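Inorganic polyphosphate/ATP-glucomannokinase (Arthrobacter sp., PDB 1WOQ) phosphorylates glucose, and probably mannose, using inorganic polyphosphate or ATP as the phosphoryl donor. Local coordinates at residues G38-V43 and L246-G251; E173-D178 and L202-S207; V186-E189 and S194-E197; H208-F211 and L217-V220. One frame throughout, in Å; residues are numbered along the deposited sequence.

Overall arrangement
The chain has the two lobes of the actin-like ATPase fold, each built on a mixed sheet of strand order 3-2-1-4-5. Contact 1 belongs to the first lobe: it sets strand 35-44 against the loop that leads into helix 250-262, beside a phosphate ion. The other three share helix 195-213 of the second lobe: contact 3 stacks R188 of helix 185-190 on W195 in its first turn, contact 2 lays a hairpin on its middle, and contact 4 packs it on strand 217-221. Contacts 2 and 4 touch, their centres 12 Å apart; those of contacts 1 and 2 are 30 Å apart. Bound glucose lies about 9 Å from the side chain of Y205 in contact 2.

Contact 1. Residues G38-V43 and L246-G251; sequences GERFRV and LRNEAG. With PO4 (phosphate ion), chain E.
R40 reaches across to N248, which lies under its guanidinium, and to E249 at its edge. That guanidinium is almost parallel to the N248 amide, the planes 3° apart, with CB of N248 under one face, 3.5 Å from R40 CZ. R40 NH1 is modelled closer to that CB, doubtfully so. R40 NH2 and N248 ND2 face each other as two donors and do not bond. The charge is answered from E249, whose CG lies 3.7 Å from R40 NH1. Its OE2 makes a long salt bridge to that NH1 at 3.9 Å, so the pairing is loose; the carboxylate is also turned steeply against the guanidinium.

Two residues along, R42 turns to the phosphate ion. The chain runs out with CG opposite the backbone N and then bends at chi3 (-61°), which brings the guanidinium edge to the anion: NE donates to O3 over 2.8 Å, nearly straight at 168°, and NH2 donates to O1 over 2.9 Å along a more bent path. K25 also bonds this phosphate while holding the carbonyl O of N248, tying anion to loop. The ion probably came from the crystallisation liquor, yet such a site is consistent with an enzyme that handles polyphosphate.

Strand 35-44, an outermost strand of its sheet, pairs with strand 23-30 and is backed by helix 51-66, while L246 and A250 rest on helix 123-134.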
loop_
_atom_site.group_PDB
_atom_site.type_symbol
_atom_site.label_atom_id
_atom_site.label_comp_id
_atom_site.label_asym_id
_atom_site.label_seq_id
_atom_site.Cartn_x
_atom_site.Cartn_y
_atom_site.Cartn_z
ATOM N N GLY A 38 8.319 3.899 -18.520
ATOM C CA GLY A 38 9.666 4.239 -18.107
ATOM C C GLY A 38 9.956 3.628 -16.747
ATOM O O GLY A 38 9.220 2.753 -16.283
ATOM N N GLU A 39 11.016 4.102 -16.101
ATOM C CA GLU A 39 11.428 3.590 -14.797
ATOM C C GLU A 39 10.804 4.349 -13.631
ATOM O O GLU A 39 10.455 5.522 -13.758
ATOM C CB GLU A 39 12.952 3.674 -14.667
ATOM C CG GLU A 39 13.719 3.045 -15.819
ATOM C CD GLU A 39 13.466 1.558 -15.943
ATOM O OE1 GLU A 39 13.768 0.823 -14.981
ATOM O OE2 GLU A 39 12.966 1.124 -17.004
ATOM N N ARG A 40 10.661 3.675 -12.495
ATOM C CA ARG A 40 10.120 4.331 -11.314
ATOM C C ARG A 40 11.265 5.165 -10.756
ATOM O O ARG A 40 12.436 4.846 -10.977
ATOM C CB ARG A 40 9.654 3.302 -10.283
ATOM C CG ARG A 40 10.739 2.384 -9.772
ATOM C CD ARG A 40 10.135 1.072 -9.305
ATOM N NE ARG A 40 11.135 0.162 -8.759
ATOM C CZ ARG A 40 10.997 -1.158 -8.725
ATOM N NH1 ARG A 40 9.898 -1.718 -9.213
ATOM N NH2 ARG A 40 11.951 -1.917 -8.204
ATOM N N PHE A 41 10.929 6.236 -10.048
ATOM C CA PHE A 41 11.933 7.124 -9.478
ATOM C C PHE A 41 11.755 7.156 -7.970
ATOM O O PHE A 41 10.632 7.249 -7.478
ATOM C CB PHE A 41 11.764 8.527 -10.054
ATOM C CG PHE A 41 12.842 9.482 -9.647
ATOM C CD1 PHE A 41 14.120 9.376 -10.185
ATOM C CD2 PHE A 41 12.581 10.490 -8.724
ATOM C CE1 PHE A 41 15.127 10.265 -9.810
ATOM C CE2 PHE A 41 13.578 11.383 -8.343
ATOM C CZ PHE A 41 14.856 11.270 -8.888
ATOM N N ARG A 42 12.860 7.084 -7.235
ATOM C CA ARG A 42 12.786 7.078 -5.781
ATOM C C ARG A 42 13.807 7.974 -5.097
ATOM O O ARG A 42 14.918 8.168 -5.590
ATOM C CB ARG A 42 12.967 5.646 -5.258
ATOM C CG ARG A 42 12.962 5.532 -3.738
ATOM C CD ARG A 42 13.541 4.208 -3.246
ATOM N NE ARG A 42 12.806 3.030 -3.710
ATOM C CZ ARG A 42 13.091 2.348 -4.817
ATOM N NH1 ARG A 42 14.105 2.719 -5.590
ATOM N NH2 ARG A 42 12.368 1.282 -5.146
ATOM N N VAL A 43 13.405 8.529 -3.959
ATOM C CA VAL A 43 14.289 9.353 -3.146
ATOM C C VAL A 43 14.116 8.780 -1.747
ATOM O O VAL A 43 13.099 8.145 -1.450
ATOM C CB VAL A 43 13.905 10.852 -3.167
ATOM C CG1 VAL A 43 13.972 11.383 -4.595
ATOM C CG2 VAL A 43 12.521 11.057 -2.573
ATOM N N LEU A 246 1.640 -7.473 -8.203
ATOM C CA LEU A 246 2.417 -6.242 -8.155
ATOM C C LEU A 246 3.008 -6.146 -6.754
ATOM O O LEU A 246 2.350 -6.481 -5.767
ATOM C CB LEU A 246 1.532 -5.019 -8.432
ATOM C CG LEU A 246 0.908 -4.880 -9.824
ATOM C CD1 LEU A 246 -0.347 -5.739 -9.928
ATOM C CD2 LEU A 246 0.561 -3.421 -10.071
ATOM N N ARG A 247 4.255 -5.707 -6.659
ATOM C CA ARG A 247 4.896 -5.580 -5.357
ATOM C C ARG A 247 5.566 -4.221 -5.245
ATOM O O ARG A 247 5.100 -3.345 -4.514
ATOM C CB ARG A 247 5.923 -6.703 -5.156
ATOM C CG ARG A 247 6.586 -6.710 -3.782
ATOM C CD ARG A 247 7.343 -8.010 -3.530
ATOM N NE ARG A 247 8.432 -8.226 -4.481
ATOM C CZ ARG A 247 9.550 -7.506 -4.519
ATOM N NH1 ARG A 247 9.738 -6.518 -3.655
ATOM N NH2 ARG A 247 10.482 -7.776 -5.421
ATOM N N ASN A 248 6.651 -4.036 -5.985
ATOM C CA ASN A 248 7.366 -2.771 -5.942
ATOM C C ASN A 248 6.540 -1.623 -6.513
ATOM O O ASN A 248 6.731 -0.476 -6.126
ATOM C CB ASN A 248 8.686 -2.876 -6.710
ATOM C CG ASN A 248 9.607 -3.941 -6.146
ATOM O OD1 ASN A 248 9.321 -5.135 -6.232
ATOM N ND2 ASN A 248 10.720 -3.512 -5.561
ATOM N N GLU A 249 5.613 -1.928 -7.417
ATOM C CA GLU A 249 4.803 -0.884 -8.045
ATOM C C GLU A 249 3.323 -0.875 -7.668
ATOM O O GLU A 249 2.555 -0.084 -8.206
ATOM C CB GLU A 249 4.937 -0.988 -9.570
ATOM C CG GLU A 249 6.381 -1.132 -10.043
ATOM C CD GLU A 249 6.516 -1.157 -11.558
ATOM O OE1 GLU A 249 5.640 -1.742 -12.231
ATOM O OE2 GLU A 249 7.510 -0.602 -12.073
ATOM N N ALA A 250 2.923 -1.730 -6.733
ATOM C CA ALA A 250 1.520 -1.816 -6.332
ATOM C C ALA A 250 0.922 -0.502 -5.821
ATOM O O ALA A 250 -0.184 -0.129 -6.209
ATOM C CB ALA A 250 1.348 -2.909 -5.275
ATOM N N GLY A 251 1.650 0.186 -4.947
ATOM C CA GLY A 251 1.159 1.445 -4.403
ATOM C C GLY A 251 1.065 2.532 -5.458
ATOM O O GLY A 251 0.084 3.275 -5.523
HETATM P P PO4 E . 10.824 0.860 -1.398
HETATM O O1 PO4 E . 11.402 0.124 -2.681
HETATM O O2 PO4 E . 11.631 0.723 -0.125
HETATM O O3 PO4 E . 10.820 2.332 -1.879
HETATM O O4 PO4 E . 9.413 0.305 -1.308
#

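Contact 2. Residues E173-D178 and L202-S207; sequences EIDGHD and LQRYFS
D175 and R204 meet through a salt bridge in which both carboxylate oxygens turn to one nitrogen. OD1 of D175 lies 3.1 Å from R204 NH1, near the guanidinium plane, and OD2 accepts a weak hydrogen bond from that NH1 at 3.3 Å. The two flat groups are twisted 53° apart, so this is not a parallel, two-nitrogen pairing. R204 reaches the aspartate by bending twice, at chi2 (62°) and chi3 (-118°), which brings one guanidinium face over I174 CG2, 3.5 Å from NH1.

The other branch of I174 goes to Y205: CD1 approaches ring atom CD1 of Y205 obliquely, at a close 3.3 Å. The OH of that tyrosine is satisfied by the carbonyl O of L169.

Residues 173-178 form a tight beta hairpin with a type I' turn from I174 to H177. I174 N donates to H177 O at 2.8 Å and H177 N returns to I174 O at 3.2 Å, while D175 and G176 take the positive phi angles this turn demands. D175, the first of the two turn residues, points its side chain toward the helix.

Within helix 195-213, S207 OG donates to Q203 O at 2.7 Å, and S207 N bonds the same oxygen. OE1 of Q203 accepts from R236 N, and its NE2 is hydrogen-bonded too. At the far end of the hairpin D178 is an N-cap: OD1 accepts weakly from E180 N, and OD2 is bonded to ND1 of H171, a residue that lines the glucose pocket with E180.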
loop_
_atom_site.group_PDB
_atom_site.type_symbol
_atom_site.label_atom_id
_atom_site.label_comp_id
_atom_site.label_asym_id
_atom_site.label_seq_id
_atom_site.Cartn_x
_atom_site.Cartn_y
_atom_site.Cartn_z
ATOM N N GLU A 173 -5.973 -7.262 17.374
ATOM C CA GLU A 173 -5.195 -7.742 18.501
ATOM C C GLU A 173 -5.195 -9.254 18.369
ATOM O O GLU A 173 -6.232 -9.853 18.094
ATOM C CB GLU A 173 -5.840 -7.347 19.824
ATOM C CG GLU A 173 -5.139 -7.947 21.026
ATOM C CD GLU A 173 -5.860 -7.650 22.316
ATOM O OE1 GLU A 173 -6.081 -8.602 23.096
ATOM O OE2 GLU A 173 -6.202 -6.469 22.544
ATOM N N ILE A 174 -4.032 -9.872 18.535
ATOM C CA ILE A 174 -3.934 -11.319 18.438
ATOM C C ILE A 174 -2.967 -11.812 19.502
ATOM O O ILE A 174 -1.819 -11.369 19.570
ATOM C CB ILE A 174 -3.441 -11.762 17.046
ATOM C CG1 ILE A 174 -4.457 -11.337 15.979
ATOM C CG2 ILE A 174 -3.262 -13.271 17.012
ATOM C CD1 ILE A 174 -4.070 -11.714 14.573
ATOM N N ASP A 175 -3.459 -12.718 20.341
ATOM C CA ASP A 175 -2.672 -13.279 21.430
ATOM C C ASP A 175 -2.023 -12.213 22.316
ATOM O O ASP A 175 -0.834 -12.279 22.634
ATOM C CB ASP A 175 -1.632 -14.255 20.873
ATOM C CG ASP A 175 -2.276 -15.462 20.209
ATOM O OD1 ASP A 175 -3.293 -15.950 20.748
ATOM O OD2 ASP A 175 -1.778 -15.929 19.165
ATOM N N GLY A 176 -2.826 -11.223 22.696
ATOM C CA GLY A 176 -2.367 -10.162 23.578
ATOM C C GLY A 176 -1.552 -9.030 22.980
ATOM O O GLY A 176 -1.120 -8.136 23.708
ATOM N N HIS A 177 -1.344 -9.045 21.667
ATOM C CA HIS A 177 -0.560 -7.998 21.024
ATOM C C HIS A 177 -1.156 -7.445 19.749
ATOM O O HIS A 177 -1.915 -8.117 19.063
ATOM C CB HIS A 177 0.836 -8.510 20.667
ATOM C CG HIS A 177 1.744 -8.669 21.841
ATOM N ND1 HIS A 177 2.017 -9.895 22.407
ATOM C CD2 HIS A 177 2.435 -7.756 22.561
ATOM C CE1 HIS A 177 2.839 -9.730 23.427
ATOM N NE2 HIS A 177 3.107 -8.441 23.542
ATOM N N ASP A 178 -0.787 -6.209 19.435
ATOM C CA ASP A 178 -1.214 -5.588 18.194
ATOM C C ASP A 178 -0.561 -6.520 17.170
ATOM O O ASP A 178 0.641 -6.763 17.235
ATOM C CB ASP A 178 -0.644 -4.170 18.116
ATOM C CG ASP A 178 -0.814 -3.550 16.753
ATOM O OD1 ASP A 178 -0.020 -3.883 15.850
ATOM O OD2 ASP A 178 -1.742 -2.736 16.586
ATOM N N LEU A 202 2.095 -16.412 11.166
ATOM C CA LEU A 202 1.208 -16.148 10.041
ATOM C C LEU A 202 0.027 -17.112 10.025
ATOM O O LEU A 202 -1.074 -16.732 9.639
ATOM C CB LEU A 202 1.974 -16.227 8.716
ATOM C CG LEU A 202 3.083 -15.183 8.544
ATOM C CD1 LEU A 202 3.682 -15.316 7.154
ATOM C CD2 LEU A 202 2.521 -13.778 8.740
ATOM N N GLN A 203 0.258 -18.358 10.441
ATOM C CA GLN A 203 -0.821 -19.348 10.490
ATOM C C GLN A 203 -1.885 -18.816 11.442
ATOM O O GLN A 203 -3.081 -18.881 11.158
ATOM C CB GLN A 203 -0.295 -20.690 11.010
ATOM C CG GLN A 203 -1.373 -21.746 11.309
ATOM C CD GLN A 203 -2.166 -22.157 10.081
ATOM O OE1 GLN A 203 -1.629 -22.235 8.979
ATOM N NE2 GLN A 203 -3.451 -22.440 10.271
ATOM N N ARG A 204 -1.433 -18.289 12.573
ATOM C CA ARG A 204 -2.336 -17.734 13.574
ATOM C C ARG A 204 -3.075 -16.521 13.028
ATOM O O ARG A 204 -4.297 -16.418 13.168
ATOM C CB ARG A 204 -1.559 -17.324 14.829
ATOM C CG ARG A 204 -2.439 -16.784 15.954
ATOM C CD ARG A 204 -3.412 -17.852 16.434
ATOM N NE ARG A 204 -4.809 -17.477 16.242
ATOM C CZ ARG A 204 -5.494 -16.675 17.054
ATOM N NH1 ARG A 204 -4.918 -16.157 18.128
ATOM N NH2 ARG A 204 -6.761 -16.394 16.788
ATOM N N TYR A 205 -2.336 -15.604 12.412
ATOM C CA TYR A 205 -2.934 -14.387 11.862
ATOM C C TYR A 205 -3.957 -14.675 10.768
ATOM O O TYR A 205 -5.109 -14.238 10.851
ATOM C CB TYR A 205 -1.851 -13.459 11.298
ATOM C CG TYR A 205 -2.404 -12.152 10.764
ATOM C CD1 TYR A 205 -2.711 -11.099 11.626
ATOM C CD2 TYR A 205 -2.669 -11.987 9.404
ATOM C CE1 TYR A 205 -3.272 -9.908 11.145
ATOM C CE2 TYR A 205 -3.229 -10.808 8.915
ATOM C CZ TYR A 205 -3.530 -9.773 9.791
ATOM O OH TYR A 205 -4.105 -8.611 9.315
ATOM N N PHE A 206 -3.545 -15.410 9.739
ATOM C CA PHE A 206 -4.456 -15.707 8.644
ATOM C C PHE A 206 -5.639 -16.582 9.031
ATOM O O PHE A 206 -6.739 -16.383 8.518
ATOM C CB PHE A 206 -3.701 -16.318 7.460
ATOM C CG PHE A 206 -2.879 -15.318 6.699
ATOM C CD1 PHE A 206 -1.515 -15.197 6.932
ATOM C CD2 PHE A 206 -3.481 -14.466 5.777
ATOM C CE1 PHE A 206 -0.759 -14.240 6.255
ATOM C CE2 PHE A 206 -2.736 -13.506 5.096
ATOM C CZ PHE A 206 -1.370 -13.393 5.337
ATOM N N SER A 207 -5.436 -17.539 9.932
ATOM C CA SER A 207 -6.556 -18.380 10.342
ATOM C C SER A 207 -7.550 -17.538 11.145
ATOM O O SER A 207 -8.759 -17.752 11.072
ATOM C CB SER A 207 -6.071 -19.589 11.162
ATOM O OG SER A 207 -5.474 -19.195 12.378
#

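Contact 3. Residues V186-E189 and S194-E197; sequences VARE and SWDE
S194, whose carbonyl carbon lies 4.0 Å from NH2 of R188 at the edge of the guanidinium, donates its backbone N to OE1 of E197 over 3.0 Å at 160°. The carboxylate oxygen receives it on the anti lone pair, the one pointing away from OE2. The exchange is reciprocal, for E197 N donates back to S194 OG at 3.1 Å. This pair of bonds is a capping box, with S194 as N-cap of helix 195-213, and it fixes the first turn of that helix from which W195 springs.

W195 offers one face of its indole to R188. The arginine leaves helix 185-190 extended through its first two torsions and then bends at chi3 (83°), which lays the guanidinium flat on the ring: the planes are 10° apart and CZ stands 3.6 Å from the centroid of the six-membered ring, almost directly above it. NE comes down near CZ3 at 3.4 Å, NH1 rides over the CZ2 side, and NH2 lies above the bond shared by the two rings, 3.8 Å from CD2. The aliphatic part joins in as well, since CD of R188 packs on CZ3 at 3.6 Å.

Nearby, L193 touches R188, while R227 and E230 pack on the tryptophan. The stack therefore spans the short link between two consecutive helices at the protein surface.

Because the guanidinium lies parallel to the indole, its charge can be stabilised by the pi cloud while its N-H bonds point outward in its own plane, where they could still meet water or other acceptors.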
loop_
_atom_site.group_PDB
_atom_site.type_symbol
_atom_site.label_atom_id
_atom_site.label_comp_id
_atom_site.label_asym_id
_atom_site.label_seq_id
_atom_site.Cartn_x
_atom_site.Cartn_y
_atom_site.Cartn_z
ATOM N N VAL A 186 9.338 -6.473 9.850
ATOM C CA VAL A 186 10.289 -5.915 10.800
ATOM C C VAL A 186 10.334 -6.746 12.081
ATOM O O VAL A 186 11.409 -7.072 12.586
ATOM C CB VAL A 186 9.915 -4.456 11.141
ATOM C CG1 VAL A 186 10.663 -3.990 12.381
ATOM C CG2 VAL A 186 10.240 -3.555 9.952
ATOM N N ALA A 187 9.163 -7.096 12.601
ATOM C CA ALA A 187 9.085 -7.884 13.827
ATOM C C ALA A 187 9.787 -9.230 13.671
ATOM O O ALA A 187 10.418 -9.720 14.609
ATOM C CB ALA A 187 7.618 -8.096 14.219
ATOM N N ARG A 188 9.681 -9.827 12.488
ATOM C CA ARG A 188 10.308 -11.123 12.236
ATOM C C ARG A 188 11.815 -11.063 12.469
ATOM O O ARG A 188 12.393 -11.948 13.104
ATOM C CB ARG A 188 10.052 -11.580 10.801
ATOM C CG ARG A 188 10.561 -12.993 10.507
ATOM C CD ARG A 188 10.485 -13.319 9.022
ATOM N NE ARG A 188 11.637 -12.807 8.282
ATOM C CZ ARG A 188 12.804 -13.436 8.175
ATOM N NH1 ARG A 188 13.792 -12.886 7.482
ATOM N NH2 ARG A 188 12.982 -14.624 8.745
ATOM N N GLU A 189 12.447 -10.019 11.943
ATOM C CA GLU A 189 13.890 -9.848 12.089
ATOM C C GLU A 189 14.262 -9.481 13.518
ATOM O O GLU A 189 15.221 -10.016 14.073
ATOM C CB GLU A 189 14.391 -8.767 11.124
ATOM C CG GLU A 189 15.897 -8.493 11.182
ATOM C CD GLU A 189 16.337 -7.851 12.485
ATOM O OE1 GLU A 189 15.664 -6.902 12.932
ATOM O OE2 GLU A 189 17.357 -8.290 13.059
ATOM N N SER A 194 12.927 -17.557 12.386
ATOM C CA SER A 194 13.280 -18.252 11.158
ATOM C C SER A 194 12.007 -18.175 10.324
ATOM O O SER A 194 10.967 -17.747 10.828
ATOM C CB SER A 194 13.615 -19.717 11.452
ATOM O OG SER A 194 12.501 -20.381 12.025
ATOM N N TRP A 195 12.073 -18.573 9.059
ATOM C CA TRP A 195 10.884 -18.538 8.220
ATOM C C TRP A 195 9.813 -19.471 8.784
ATOM O O TRP A 195 8.621 -19.171 8.710
ATOM C CB TRP A 195 11.224 -18.932 6.780
ATOM C CG TRP A 195 11.931 -17.849 6.013
ATOM C CD1 TRP A 195 13.152 -17.938 5.405
ATOM C CD2 TRP A 195 11.454 -16.519 5.764
ATOM N NE1 TRP A 195 13.465 -16.746 4.792
ATOM C CE2 TRP A 195 12.442 -15.859 4.997
ATOM C CE3 TRP A 195 10.291 -15.821 6.113
ATOM C CZ2 TRP A 195 12.300 -14.533 4.573
ATOM C CZ3 TRP A 195 10.149 -14.501 5.691
ATOM C CH2 TRP A 195 11.151 -13.872 4.928
ATOM N N ASP A 196 10.235 -20.596 9.359
ATOM C CA ASP A 196 9.280 -21.543 9.928
ATOM C C ASP A 196 8.600 -20.986 11.171
ATOM O O ASP A 196 7.401 -21.189 11.372
ATOM C CB ASP A 196 9.962 -22.872 10.271
ATOM C CG ASP A 196 10.456 -23.606 9.042
ATOM O OD1 ASP A 196 9.768 -23.556 8.001
ATOM O OD2 ASP A 196 11.527 -24.246 9.122
ATOM N N GLU A 197 9.358 -20.290 12.013
ATOM C CA GLU A 197 8.778 -19.713 13.216
ATOM C C GLU A 197 7.817 -18.602 12.802
ATOM O O GLU A 197 6.767 -18.409 13.418
ATOM C CB GLU A 197 9.879 -19.165 14.127
ATOM C CG GLU A 197 10.821 -20.252 14.643
ATOM C CD GLU A 197 11.930 -19.705 15.522
ATOM O OE1 GLU A 197 12.607 -18.751 15.093
ATOM O OE2 GLU A 197 12.126 -20.234 16.637
#

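Contact 4. Residues H208-F211 and L217-V220; sequences HVEF and LFIV
The ring of F218 is met in its plane by V209 and E210 and across one face by F206. At the edge, CG1 of V209 lies 3.8 Å from CE2. The backbone N of E210 sits 3.9 Å from CZ, so the far corner of the ring points straight at the helix backbone. CB of E210 flanks the same rim, 4.1 Å from CE1. Over a face comes the edge of the F206 ring, a T-shaped pair in which F206 supplies the edge.

V209 presents CG1 because that branch is trans to N across CA and CB (chi1 176°), turned toward the strand; the V209 side chain also packs on L145 and L172. Of its side chain E210 gives the ring only CB. Its chain runs on extended past CG, taking the carboxylate clear of the ring to T239, whose OG1 is hydrogen-bonded to OE1, with a weak bond from R238 N besides.

F218 itself is set by the sheet. Strand 217-221 runs between strands 143-149 and 241-243, and the ring stands up from it beside L145 and I241 to meet helix 195-213, which precedes the strand in the chain. This is helix-on-sheet packing in the core of the second lobe.

Across the two segments the contact is carried by dispersion: the buried ring meets carbon and a backbone nitrogen side-on, and the one charged group nearby finds its polar partners away from the aromatic surface.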
loop_
_atom_site.group_PDB
_atom_site.type_symbol
_atom_site.label_atom_id
_atom_site.label_comp_id
_atom_site.label_asym_id
_atom_site.label_seq_id
_atom_site.Cartn_x
_atom_site.Cartn_y
_atom_site.Cartn_z
ATOM N N HIS A 208 -7.047 -16.570 11.905
ATOM C CA HIS A 208 -7.934 -15.707 12.679
ATOM C C HIS A 208 -8.743 -14.822 11.734
ATOM O O HIS A 208 -9.961 -14.715 11.865
ATOM C CB HIS A 208 -7.142 -14.818 13.641
ATOM C CG HIS A 208 -8.003 -13.894 14.447
ATOM N ND1 HIS A 208 -7.846 -12.525 14.433
ATOM C CD2 HIS A 208 -9.037 -14.145 15.283
ATOM C CE1 HIS A 208 -8.745 -11.972 15.227
ATOM N NE2 HIS A 208 -9.481 -12.933 15.755
ATOM N N VAL A 209 -8.064 -14.195 10.777
ATOM C CA VAL A 209 -8.735 -13.317 9.821
ATOM C C VAL A 209 -9.707 -14.124 8.954
ATOM O O VAL A 209 -10.762 -13.635 8.551
ATOM C CB VAL A 209 -7.698 -12.591 8.931
ATOM C CG1 VAL A 209 -8.401 -11.758 7.864
ATOM C CG2 VAL A 209 -6.820 -11.688 9.802
ATOM N N GLU A 210 -9.337 -15.370 8.682
ATOM C CA GLU A 210 -10.165 -16.272 7.894
ATOM C C GLU A 210 -11.479 -16.510 8.636
ATOM O O GLU A 210 -12.556 -16.541 8.029
ATOM C CB GLU A 210 -9.400 -17.584 7.688
ATOM C CG GLU A 210 -10.193 -18.732 7.132
ATOM C CD GLU A 210 -9.292 -19.894 6.782
ATOM O OE1 GLU A 210 -8.682 -19.860 5.694
ATOM O OE2 GLU A 210 -9.174 -20.826 7.604
ATOM N N PHE A 211 -11.393 -16.666 9.953
ATOM C CA PHE A 211 -12.595 -16.880 10.754
ATOM C C PHE A 211 -13.425 -15.596 10.793
ATOM O O PHE A 211 -14.655 -15.634 10.765
ATOM C CB PHE A 211 -12.229 -17.300 12.181
ATOM C CG PHE A 211 -13.424 -17.582 13.055
ATOM C CD1 PHE A 211 -14.104 -16.547 13.685
ATOM C CD2 PHE A 211 -13.892 -18.882 13.212
ATOM C CE1 PHE A 211 -15.239 -16.800 14.460
ATOM C CE2 PHE A 211 -15.024 -19.146 13.984
ATOM C CZ PHE A 211 -15.698 -18.101 14.609
ATOM N N LEU A 217 -10.331 -15.265 -1.099
ATOM C CA LEU A 217 -8.905 -15.312 -1.395
ATOM C C LEU A 217 -8.089 -14.358 -0.533
ATOM O O LEU A 217 -8.561 -13.293 -0.146
ATOM C CB LEU A 217 -8.681 -14.939 -2.868
ATOM C CG LEU A 217 -7.254 -14.827 -3.414
ATOM C CD1 LEU A 217 -6.651 -16.216 -3.518
ATOM C CD2 LEU A 217 -7.268 -14.152 -4.789
ATOM N N PHE A 218 -6.859 -14.767 -0.238
ATOM C CA PHE A 218 -5.911 -13.951 0.516
ATOM C C PHE A 218 -4.808 -13.657 -0.493
ATOM O O PHE A 218 -4.366 -14.562 -1.195
ATOM C CB PHE A 218 -5.275 -14.740 1.667
ATOM C CG PHE A 218 -6.040 -14.692 2.958
ATOM C CD1 PHE A 218 -6.344 -15.872 3.636
ATOM C CD2 PHE A 218 -6.390 -13.477 3.541
ATOM C CE1 PHE A 218 -6.981 -15.845 4.877
ATOM C CE2 PHE A 218 -7.026 -13.440 4.783
ATOM C CZ PHE A 218 -7.321 -14.628 5.451
ATOM N N ILE A 219 -4.377 -12.406 -0.578
ATOM C CA ILE A 219 -3.285 -12.043 -1.476
ATOM C C ILE A 219 -2.242 -11.404 -0.570
ATOM O O ILE A 219 -2.538 -10.446 0.136
ATOM C CB ILE A 219 -3.725 -11.024 -2.542
ATOM C CG1 ILE A 219 -4.793 -11.641 -3.448
ATOM C CG2 ILE A 219 -2.518 -10.594 -3.370
ATOM C CD1 ILE A 219 -5.425 -10.654 -4.414
ATOM N N VAL A 220 -1.030 -11.946 -0.573
ATOM C CA VAL A 220 0.018 -11.417 0.284
ATOM C C VAL A 220 0.950 -10.468 -0.450
ATOM O O VAL A 220 1.623 -10.853 -1.409
ATOM C CB VAL A 220 0.845 -12.557 0.913
ATOM C CG1 VAL A 220 1.894 -11.977 1.855
ATOM C CG2 VAL A 220 -0.082 -13.514 1.665
#